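PDB 4TME: ethanolamine utilization protein EutL from Clostridium perfringens E str. JGS1987, which forms part of the shell of the ethanolamine-utilization microcompartment and binds ethanolamine, which probably regulates opening of the protein's own pore. Local coordinates for residues A54-M68 with A80-E94. Residues are numbered along the deposited sequence; the frame is centred on the assembly and turned at random.
Sequences ATKAAEVDVVYARSM and AGEVIGILAGPSPAE. With ETA (ethanolamine), chain K.
The Tyr64 ring meets Ile84 at its edge, near the ring plane, with CE1 4.0 Å from Ile84 CG2. Ile86 CD1 comes to the same ring obliquely, 3.9 Å from Tyr64 CG. CG of Tyr64 lies anti to the backbone N (chi1 -159°), which turns the ring toward Ile84 and Ile86, so that it crosses both side chains obliquely; its OH bonds to Pro178 O of the second subunit. Met68 CE adds to the patch, touching Ile84 CG2.

The ring belongs to strand 61-67, which pairs antiparallel with strand 83-89 in the BMC domain. A classic beta bulge interrupts the ladder: Val63 and Tyr64 both face Ile86. Ile86 O takes a good bond from Val63 N at 2.9 Å and a weak one from Tyr64 N. The extra residue turns the Val63 side chain out of the regular alternation, with CG1 on Ala88 CB at 3.6 Å and CG2 on Ile86 CG2. On the other sheet face, Leu87 CD2 packs against Val60 and Val62, and its CD1 against Ala54 of helix 44-57.

At the far end, Glu94 OE2 accepts Glu59 N at 2.9 Å, nearly straight (172°) but from above the carboxylate plane. Ser91 OG caps the helix by accepting Glu94 N.

At the opposite end, Met68 N bonds to Glu82 O. Glu82 OE2 accepts both ends of ethanolamine, its O at 2.6 Å and its N at 3.0 Å, and also Asp44 N, while OE1 takes Ala72 N. The strand pair thus links a mixed polar and apolar contact with the second subunit to the ethanolamine pocket, where the Glu82 carboxylate would probably favour a protonated amine.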
loop_
_atom_site.group_PDB
_atom_site.type_symbol
_atom_site.label_atom_id
_atom_site.label_comp_id
_atom_site.label_asym_id
_atom_site.label_seq_id
_atom_site.Cartn_x
_atom_site.Cartn_y
_atom_site.Cartn_z
ATOM N N ALA C 54 -13.044 -16.781 -17.427
ATOM C CA ALA C 54 -13.727 -16.002 -18.473
ATOM C C ALA C 54 -12.983 -16.076 -19.815
ATOM O O ALA C 54 -13.615 -16.125 -20.869
ATOM C CB ALA C 54 -13.890 -14.554 -18.052
ATOM N N THR C 55 -11.644 -16.114 -19.791
ATOM C CA THR C 55 -10.894 -16.182 -21.054
ATOM C C THR C 55 -11.058 -17.540 -21.762
ATOM O O THR C 55 -10.703 -17.673 -22.943
ATOM C CB THR C 55 -9.369 -15.893 -20.860
ATOM O OG1 THR C 55 -8.737 -16.987 -20.167
ATOM C CG2 THR C 55 -9.128 -14.564 -20.128
ATOM N N LYS C 56 -11.602 -18.549 -21.069
ATOM C CA LYS C 56 -11.883 -19.843 -21.686
ATOM C C LYS C 56 -13.303 -19.866 -22.293
ATOM O O LYS C 56 -13.620 -20.659 -23.182
ATOM C CB LYS C 56 -11.732 -20.962 -20.657
ATOM C CG LYS C 56 -10.314 -21.128 -20.139
ATOM C CD LYS C 56 -10.124 -22.416 -19.348
ATOM C CE LYS C 56 -10.602 -22.290 -17.917
ATOM N NZ LYS C 56 -10.567 -23.625 -17.196
ATOM N N ALA C 57 -14.145 -18.959 -21.810
ATOM C CA ALA C 57 -15.587 -18.969 -22.112
ATOM C C ALA C 57 -15.999 -18.030 -23.239
ATOM O O ALA C 57 -17.070 -18.180 -23.822
ATOM C CB ALA C 57 -16.374 -18.577 -20.847
ATOM N N ALA C 58 -15.185 -17.026 -23.510
ATOM C CA ALA C 58 -15.551 -15.972 -24.446
ATOM C C ALA C 58 -14.309 -15.359 -25.077
ATOM O O ALA C 58 -13.173 -15.616 -24.620
ATOM C CB ALA C 58 -16.355 -14.882 -23.719
ATOM N N GLU C 59 -14.526 -14.529 -26.092
ATOM C CA GLU C 59 -13.417 -13.889 -26.788
ATOM C C GLU C 59 -13.011 -12.634 -26.026
ATOM O O GLU C 59 -13.313 -11.518 -26.436
ATOM C CB GLU C 59 -13.783 -13.555 -28.244
ATOM C CG GLU C 59 -12.551 -13.151 -29.061
ATOM C CD GLU C 59 -12.832 -12.936 -30.531
ATOM O OE1 GLU C 59 -11.912 -12.479 -31.247
ATOM O OE2 GLU C 59 -13.966 -13.209 -30.961
ATOM N N VAL C 60 -12.363 -12.841 -24.885
ATOM C CA VAL C 60 -11.927 -11.756 -24.013
ATOM C C VAL C 60 -10.510 -12.010 -23.506
ATOM O O VAL C 60 -10.079 -13.158 -23.351
ATOM C CB VAL C 60 -12.838 -11.564 -22.781
ATOM C CG1 VAL C 60 -14.215 -11.100 -23.218
ATOM C CG2 VAL C 60 -12.932 -12.840 -21.966
ATOM N N ASP C 61 -9.814 -10.912 -23.244
ATOM C CA ASP C 61 -8.484 -10.920 -22.621
ATOM C C ASP C 61 -8.562 -10.198 -21.288
ATOM O O ASP C 61 -9.290 -9.217 -21.164
ATOM C CB ASP C 61 -7.452 -10.198 -23.491
ATOM C CG ASP C 61 -7.218 -10.858 -24.835
ATOM O OD1 ASP C 61 -7.031 -12.087 -24.889
ATOM O OD2 ASP C 61 -7.197 -10.124 -25.844
ATOM N N VAL C 62 -7.794 -10.635 -20.278
ATOM C CA VAL C 62 -7.679 -9.829 -19.063
ATOM C C VAL C 62 -6.642 -8.758 -19.314
ATOM O O VAL C 62 -5.477 -9.087 -19.559
ATOM C CB VAL C 62 -7.284 -10.681 -17.861
ATOM C CG1 VAL C 62 -7.138 -9.814 -16.592
ATOM C CG2 VAL C 62 -8.319 -11.793 -17.680
ATOM N N VAL C 63 -7.054 -7.492 -19.276
ATOM C CA VAL C 63 -6.138 -6.402 -19.616
ATOM C C VAL C 63 -5.776 -5.570 -18.404
ATOM O O VAL C 63 -4.863 -4.731 -18.471
ATOM C CB VAL C 63 -6.723 -5.487 -20.715
ATOM C CG1 VAL C 63 -6.916 -6.300 -21.992
ATOM C CG2 VAL C 63 -8.015 -4.810 -20.271
ATOM N N TYR C 64 -6.466 -5.810 -17.296
ATOM C CA TYR C 64 -6.200 -5.080 -16.059
ATOM C C TYR C 64 -6.657 -5.913 -14.879
ATOM O O TYR C 64 -7.752 -6.485 -14.887
ATOM C CB TYR C 64 -6.914 -3.719 -16.087
ATOM C CG TYR C 64 -6.322 -2.695 -15.124
ATOM C CD1 TYR C 64 -6.706 -2.671 -13.800
ATOM C CD2 TYR C 64 -5.387 -1.773 -15.559
ATOM C CE1 TYR C 64 -6.156 -1.726 -12.900
ATOM C CE2 TYR C 64 -4.849 -0.840 -14.692
ATOM C CZ TYR C 64 -5.244 -0.827 -13.358
ATOM O OH TYR C 64 -4.668 0.104 -12.492
ATOM N N ALA C 65 -5.818 -6.011 -13.843
ATOM C CA ALA C 65 -6.137 -6.840 -12.695
ATOM C C ALA C 65 -5.296 -6.414 -11.509
ATOM O O ALA C 65 -4.091 -6.709 -11.470
ATOM C CB ALA C 65 -5.878 -8.329 -13.014
ATOM N N ARG C 66 -5.899 -5.695 -10.573
ATOM C CA ARG C 66 -5.153 -5.160 -9.427
ATOM C C ARG C 66 -5.929 -5.281 -8.128
ATOM O O ARG C 66 -7.161 -5.147 -8.114
ATOM C CB ARG C 66 -4.800 -3.683 -9.633
ATOM C CG ARG C 66 -3.836 -3.339 -10.773
ATOM C CD ARG C 66 -2.412 -3.794 -10.493
ATOM N NE ARG C 66 -1.910 -3.339 -9.179
ATOM C CZ ARG C 66 -1.513 -2.099 -8.885
ATOM N NH1 ARG C 66 -1.526 -1.141 -9.799
ATOM N NH2 ARG C 66 -1.077 -1.809 -7.655
ATOM N N SER C 67 -5.181 -5.501 -7.043
ATOM C CA SER C 67 -5.710 -5.593 -5.693
ATOM C C SER C 67 -5.631 -4.260 -4.941
ATOM O O SER C 67 -4.755 -3.438 -5.228
ATOM C CB SER C 67 -4.927 -6.663 -4.910
ATOM O OG SER C 67 -5.042 -7.920 -5.580
ATOM N N MET C 68 -6.511 -4.088 -3.963
ATOM C CA MET C 68 -6.588 -2.852 -3.181
ATOM C C MET C 68 -5.740 -2.909 -1.905
ATOM O O MET C 68 -5.685 -3.947 -1.212
ATOM C CB MET C 68 -8.029 -2.538 -2.778
ATOM C CG MET C 68 -8.993 -2.454 -3.944
ATOM S SD MET C 68 -8.653 -1.046 -5.017
ATOM C CE MET C 68 -8.358 -1.830 -6.559
ATOM N N ALA C 80 -15.461 -0.638 -3.784
ATOM C CA ALA C 80 -14.041 -0.850 -4.037
ATOM C C ALA C 80 -13.576 -2.283 -3.760
ATOM O O ALA C 80 -12.713 -2.803 -4.472
ATOM C CB ALA C 80 -13.202 0.128 -3.207
ATOM N N GLY C 81 -14.135 -2.912 -2.730
ATOM C CA GLY C 81 -13.744 -4.270 -2.372
ATOM C C GLY C 81 -12.236 -4.365 -2.202
ATOM O O GLY C 81 -11.620 -3.490 -1.587
ATOM N N GLU C 82 -11.643 -5.417 -2.745
ATOM C CA GLU C 82 -10.200 -5.502 -2.805
ATOM C C GLU C 82 -9.648 -5.909 -4.155
ATOM O O GLU C 82 -8.494 -6.312 -4.263
ATOM C CB GLU C 82 -9.686 -6.462 -1.728
ATOM C CG GLU C 82 -10.088 -7.903 -1.916
ATOM C CD GLU C 82 -9.543 -8.834 -0.829
ATOM O OE1 GLU C 82 -9.422 -8.400 0.347
ATOM O OE2 GLU C 82 -9.250 -10.020 -1.160
ATOM N N VAL C 83 -10.438 -5.769 -5.212
ATOM C CA VAL C 83 -9.939 -6.078 -6.540
ATOM C C VAL C 83 -10.736 -5.348 -7.622
ATOM O O VAL C 83 -11.952 -5.166 -7.484
ATOM C CB VAL C 83 -9.988 -7.609 -6.814
ATOM C CG1 VAL C 83 -11.424 -8.152 -6.782
ATOM C CG2 VAL C 83 -9.308 -7.983 -8.117
ATOM N N ILE C 84 -10.030 -4.929 -8.667
ATOM C CA ILE C 84 -10.670 -4.481 -9.905
ATOM C C ILE C 84 -10.102 -5.318 -11.044
ATOM O O ILE C 84 -8.879 -5.532 -11.163
ATOM C CB ILE C 84 -10.479 -2.966 -10.186
ATOM C CG1 ILE C 84 -11.251 -2.622 -11.489
ATOM C CG2 ILE C 84 -8.981 -2.591 -10.207
ATOM C CD1 ILE C 84 -11.521 -1.194 -11.704
ATOM N N GLY C 85 -11.006 -5.859 -11.861
ATOM C CA GLY C 85 -10.626 -6.628 -13.023
ATOM C C GLY C 85 -11.227 -5.998 -14.271
ATOM O O GLY C 85 -12.352 -5.487 -14.220
ATOM N N ILE C 86 -10.474 -5.991 -15.371
ATOM C CA ILE C 86 -10.987 -5.497 -16.643
ATOM C C ILE C 86 -10.752 -6.511 -17.742
ATOM O O ILE C 86 -9.614 -6.928 -18.008
ATOM C CB ILE C 86 -10.344 -4.143 -17.057
ATOM C CG1 ILE C 86 -10.574 -3.104 -15.963
ATOM C CG2 ILE C 86 -10.967 -3.629 -18.395
ATOM C CD1 ILE C 86 -9.981 -1.721 -16.234
ATOM N N LEU C 87 -11.855 -6.930 -18.353
ATOM C CA LEU C 87 -11.848 -7.765 -19.543
ATOM C C LEU C 87 -11.957 -6.884 -20.774
ATOM O O LEU C 87 -12.641 -5.865 -20.738
ATOM C CB LEU C 87 -13.031 -8.744 -19.535
ATOM C CG LEU C 87 -13.037 -9.801 -18.436
ATOM C CD1 LEU C 87 -14.392 -10.520 -18.489
ATOM C CD2 LEU C 87 -11.919 -10.790 -18.659
ATOM N N ALA C 88 -11.284 -7.260 -21.852
ATOM C CA ALA C 88 -11.438 -6.546 -23.121
ATOM C C ALA C 88 -11.760 -7.541 -24.234
ATOM O O ALA C 88 -11.256 -8.658 -24.270
ATOM C CB ALA C 88 -10.189 -5.746 -23.466
ATOM N N GLY C 89 -12.612 -7.110 -25.149
ATOM C CA GLY C 89 -12.989 -7.947 -26.268
ATOM C C GLY C 89 -13.441 -7.090 -27.430
ATOM O O GLY C 89 -13.512 -5.873 -27.312
ATOM N N PRO C 90 -13.752 -7.727 -28.558
ATOM C CA PRO C 90 -14.084 -7.040 -29.811
ATOM C C PRO C 90 -15.475 -6.443 -29.841
ATOM O O PRO C 90 -15.754 -5.628 -30.717
ATOM C CB PRO C 90 -13.975 -8.154 -30.857
ATOM C CG PRO C 90 -14.252 -9.399 -30.104
ATOM C CD PRO C 90 -13.606 -9.178 -28.762
ATOM N N SER C 91 -16.345 -6.861 -28.932
ATOM C CA SER C 91 -17.724 -6.384 -28.940
ATOM C C SER C 91 -18.295 -6.418 -27.547
ATOM O O SER C 91 -17.805 -7.140 -26.683
ATOM C CB SER C 91 -18.583 -7.259 -29.855
ATOM O OG SER C 91 -18.708 -8.555 -29.280
ATOM N N PRO C 92 -19.342 -5.629 -27.303
ATOM C CA PRO C 92 -20.034 -5.753 -26.029
ATOM C C PRO C 92 -20.563 -7.162 -25.783
ATOM O O PRO C 92 -20.559 -7.592 -24.638
ATOM C CB PRO C 92 -21.189 -4.739 -26.160
ATOM C CG PRO C 92 -20.726 -3.771 -27.153
ATOM C CD PRO C 92 -19.897 -4.537 -28.126
ATOM N N ALA C 93 -21.028 -7.869 -26.818
ATOM C CA ALA C 93 -21.549 -9.218 -26.624
ATOM C C ALA C 93 -20.481 -10.162 -26.054
ATOM O O ALA C 93 -20.761 -10.956 -25.166
ATOM C CB ALA C 93 -22.093 -9.781 -27.928
ATOM N N GLU C 94 -19.254 -10.067 -26.544
ATOM C CA GLU C 94 -18.209 -10.949 -26.032
ATOM C C GLU C 94 -17.834 -10.590 -24.588
ATOM O O GLU C 94 -17.659 -11.487 -23.759
ATOM C CB GLU C 94 -16.969 -10.918 -26.930
ATOM C CG GLU C 94 -17.145 -11.685 -28.265
ATOM C CD GLU C 94 -17.471 -13.178 -28.110
ATOM O OE1 GLU C 94 -18.034 -13.775 -29.069
ATOM O OE2 GLU C 94 -17.150 -13.771 -27.057
HETATM C CA ETA K . -6.716 -12.489 -0.019
HETATM N N ETA K . -6.585 -11.073 -0.290
HETATM C C ETA K . -8.034 -12.784 0.683
HETATM O O ETA K . -9.147 -12.321 -0.038
#